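Local coordinates for protein pectate lyase (Paenibacillus sp. 0602, PDB 5GT5) that cleaves polygalacturonate, and probably also partly methylated pectins, by probably calcium-dependent and endo-acting elimination, as a secreted polysaccharide lyase of family 1, at residues 221-224 / 225-228; 234-237 / 238-242. The protein carries 1 engineered substitution. One frame throughout, in Å; residues are numbered along the deposited sequence.

Contact 1: residues 221-224 / 225-228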
# COMPACT_ATOMS: atom_id res chain seq x y z
N TYR A 221 28.57 7.82 -35.29
CA TYR A 221 29.83 7.14 -35.04
C TYR A 221 30.89 7.56 -36.04
O TYR A 221 32.05 7.90 -35.68
CB TYR A 221 29.61 5.62 -35.06
CG TYR A 221 30.89 4.87 -34.78
CD1 TYR A 221 31.36 4.72 -33.48
CD2 TYR A 221 31.67 4.35 -35.82
CE1 TYR A 221 32.56 4.08 -33.21
CE2 TYR A 221 32.85 3.68 -35.56
CZ TYR A 221 33.29 3.54 -34.26
OH TYR A 221 34.48 2.92 -33.97
N ASN A 222 30.50 7.59 -37.32
CA ASN A 222 31.42 8.00 -38.38
C ASN A 222 31.94 9.42 -38.16
O ASN A 222 33.14 9.69 -38.25
CB ASN A 222 30.72 7.86 -39.74
CG ASN A 222 31.67 8.01 -40.92
OD1 ASN A 222 32.76 7.43 -40.95
ND2 ASN A 222 31.26 8.81 -41.89
N TYR A 223 31.05 10.34 -37.78
CA TYR A 223 31.46 11.70 -37.50
C TYR A 223 32.44 11.78 -36.33
O TYR A 223 33.44 12.49 -36.38
CB TYR A 223 30.23 12.54 -37.22
CG TYR A 223 30.55 13.98 -36.96
CD1 TYR A 223 30.96 14.82 -37.98
CD2 TYR A 223 30.48 14.50 -35.66
CE1 TYR A 223 31.27 16.15 -37.72
CE2 TYR A 223 30.79 15.83 -35.39
CZ TYR A 223 31.21 16.64 -36.42
OH TYR A 223 31.53 17.96 -36.14
N LEU A 224 32.14 11.06 -35.25
CA LEU A 224 33.02 11.05 -34.09
C LEU A 224 34.43 10.55 -34.42
O LEU A 224 35.41 11.05 -33.87
CB LEU A 224 32.42 10.21 -32.97
CG LEU A 224 31.08 10.70 -32.43
CD1 LEU A 224 30.54 9.62 -31.48
CD2 LEU A 224 31.26 12.06 -31.71
N ARG A 225 34.51 9.53 -35.28
CA ARG A 225 35.81 8.98 -35.72
C ARG A 225 36.52 9.84 -36.76
O ARG A 225 37.71 9.67 -36.99
CB ARG A 225 35.58 7.59 -36.32
CG ARG A 225 35.12 6.52 -35.32
CD ARG A 225 36.25 5.99 -34.45
NE ARG A 225 37.14 5.16 -35.29
CZ ARG A 225 38.36 5.55 -35.69
NH1 ARG A 225 38.88 6.72 -35.30
NH2 ARG A 225 39.07 4.75 -36.49
N SER A 226 35.76 10.73 -37.39
CA SER A 226 36.29 11.53 -38.50
C SER A 226 37.22 12.63 -38.03
O SER A 226 37.35 12.91 -36.84
CB SER A 226 35.14 12.19 -39.28
OG SER A 226 34.70 13.38 -38.63
N SER A 227 37.91 13.24 -38.99
CA SER A 227 38.81 14.33 -38.68
C SER A 227 38.12 15.57 -38.12
O SER A 227 38.80 16.48 -37.66
CB SER A 227 39.59 14.72 -39.95
OG SER A 227 38.71 15.24 -40.94
N ALA A 228 36.79 15.63 -38.14
CA ALA A 228 36.11 16.74 -37.49
C ALA A 228 36.22 16.66 -35.96
O ALA A 228 36.15 17.68 -35.26
CB ALA A 228 34.63 16.77 -37.90
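Ser226 grips the carbonyl of Tyr223 twice where helix 219-225 runs out. Ser226 OG donates to Tyr223 O over 2.7 Å, 18° from the carbonyl plane, while Ser226 N reaches the same oxygen at 3.1 Å from well above that plane and on a bent path. Ser226 OG also accepts from Ala228 N at 3.1 Å, and its chi1 of 82° sets it between the Tyr223 carbonyl it donates to and the Ala228 N-H it accepts from. One residue earlier, a regular helical bond joins Arg225 N to Tyr221 O at 3.0 Å. Arg225 then runs beside Tyr221, bent at chi2 and chi3. Arg225 CG sits over one face of the Tyr221 ring, 3.9 Å from its centroid, as a CH-pi contact, and the guanidinium plane stands 76° from the ring. Both polar ends converge on Glu212, which is hydrogen-bonded to Tyr221 OH and forms a salt bridge with Arg225 NE; Arg225 NH1 bonds Leu231 O. Farther along, Ala228 CB meets Tyr223 CE1 at 3.4 Å, approaching the ring obliquely, and Tyr223 OH is bonded to Ala311 O. The exit from the helix is thus shaped by an ST turn, with Ser226 the first residue to leave helical angles.

Contact 2: residues 234-237 / 238-242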
# COMPACT_ATOMS: atom_id res chain seq x y z
N GLU A 234 38.87 3.13 -29.51
CA GLU A 234 39.12 2.91 -28.10
C GLU A 234 38.52 4.04 -27.25
O GLU A 234 37.92 3.76 -26.22
CB GLU A 234 40.62 2.75 -27.84
CG GLU A 234 41.20 1.49 -28.52
CD GLU A 234 41.59 1.64 -30.04
OE1 GLU A 234 41.53 2.76 -30.65
OE2 GLU A 234 42.00 0.59 -30.62
N ASP A 235 38.67 5.29 -27.69
CA ASP A 235 38.08 6.42 -26.98
C ASP A 235 36.59 6.25 -26.89
O ASP A 235 35.99 6.48 -25.83
CB ASP A 235 38.35 7.73 -27.73
CG ASP A 235 39.77 8.23 -27.61
OD1 ASP A 235 40.53 7.87 -26.67
OD2 ASP A 235 40.13 9.03 -28.50
N ILE A 236 35.97 5.87 -28.01
CA ILE A 236 34.50 5.75 -28.02
C ILE A 236 34.02 4.60 -27.13
O ILE A 236 33.05 4.74 -26.40
CB ILE A 236 33.96 5.71 -29.45
CG1 ILE A 236 34.31 7.03 -30.18
CG2 ILE A 236 32.45 5.36 -29.51
CD1 ILE A 236 34.00 6.97 -31.66
N ILE A 237 34.74 3.49 -27.13
CA ILE A 237 34.40 2.42 -26.20
C ILE A 237 34.52 2.91 -24.74
O ILE A 237 33.62 2.66 -23.92
CB ILE A 237 35.33 1.23 -26.45
CG1 ILE A 237 34.94 0.55 -27.76
CG2 ILE A 237 35.30 0.24 -25.29
CD1 ILE A 237 36.04 -0.39 -28.27
N ALA A 238 35.58 3.63 -24.40
CA ALA A 238 35.76 4.10 -23.02
C ALA A 238 34.68 5.09 -22.60
O ALA A 238 34.17 5.01 -21.48
CB ALA A 238 37.15 4.75 -22.86
N ILE A 239 34.34 6.02 -23.50
CA ILE A 239 33.34 7.04 -23.18
C ILE A 239 31.93 6.41 -23.10
O ILE A 239 31.08 6.81 -22.28
CB ILE A 239 33.41 8.23 -24.18
CG1 ILE A 239 34.77 8.95 -24.05
CG2 ILE A 239 32.20 9.16 -24.00
CD1 ILE A 239 35.19 9.67 -25.30
N SER A 240 31.69 5.40 -23.92
CA SER A 240 30.39 4.70 -23.93
C SER A 240 30.29 3.70 -22.80
O SER A 240 29.21 3.16 -22.61
CB SER A 240 30.19 3.94 -25.24
OG SER A 240 30.21 4.80 -26.36
N GLY A 241 31.36 3.45 -22.07
CA GLY A 241 31.33 2.42 -21.04
C GLY A 241 30.44 2.75 -19.86
O GLY A 241 29.79 1.85 -19.31
N SER A 242 30.43 4.00 -19.44
CA SER A 242 29.56 4.38 -18.31
C SER A 242 28.08 4.41 -18.67
O SER A 242 27.70 4.57 -19.83
CB SER A 242 30.00 5.73 -17.73
OG SER A 242 30.13 6.72 -18.73
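In helix 233-241 Ser240 folds its hydroxyl back onto the carbonyl of Ile236, four residues earlier, a familiar helical arrangement of serine. Ser240 OG donates to Ile236 O at 2.8 Å, rising 36° out of the carbonyl plane, and Ser240 N reaches the same oxygen at 2.9 Å from the other face. With OG beside the backbone N (chi1 -60°), the hydroxyl and the N-H can share this one acceptor. The two preceding backbone bonds are Ala238 N to Glu234 O at 3.0 Å and Ile239 N to Asp235 O at 2.9 Å. Asp235 OD1 forms a salt bridge with Arg303. The isoleucines face different neighbours: Ile237 packs on Thr205 and Ile208 of helix 203-212, whereas Ile239 meets Ala300 of helix 295-301 and Phe319. From outside, Lys171 NZ bonds the carbonyls of both Ser240 and Ser242. Across the turn itself the apolar contacts are slight. Ile236 CG2 stands 3.9 Å from the polar Ser240 OG, close to the shared carbonyl. Ile239 lays its outer branch along the backbone, with Ile239 CG1 and Ile239 CD1 each 3.3 Å from Asp235 O.

How the contacts relate
The two contacts show how one device, a serine hydroxyl donating to a helix carbonyl, serves different settings. At contact 1 the acceptor lies three residues back and the serine has already left the helix; at contact 2 it lies four back. Contact 1 is farther out, its centre about 30 Å from that of the chain against about 19 Å, and has fewer buried residues, two of seven against four of eight. It mixes aromatic and charged groups, whereas contact 2 joins helix backbone bonds to isoleucines that pack on other helices. Helices 219-225 and 233-241 meet at Ile236, whose CD1 lies 3.6 Å from Tyr221 CE1 and also packs on Leu224 and Arg225. Helix 203-212 touches both.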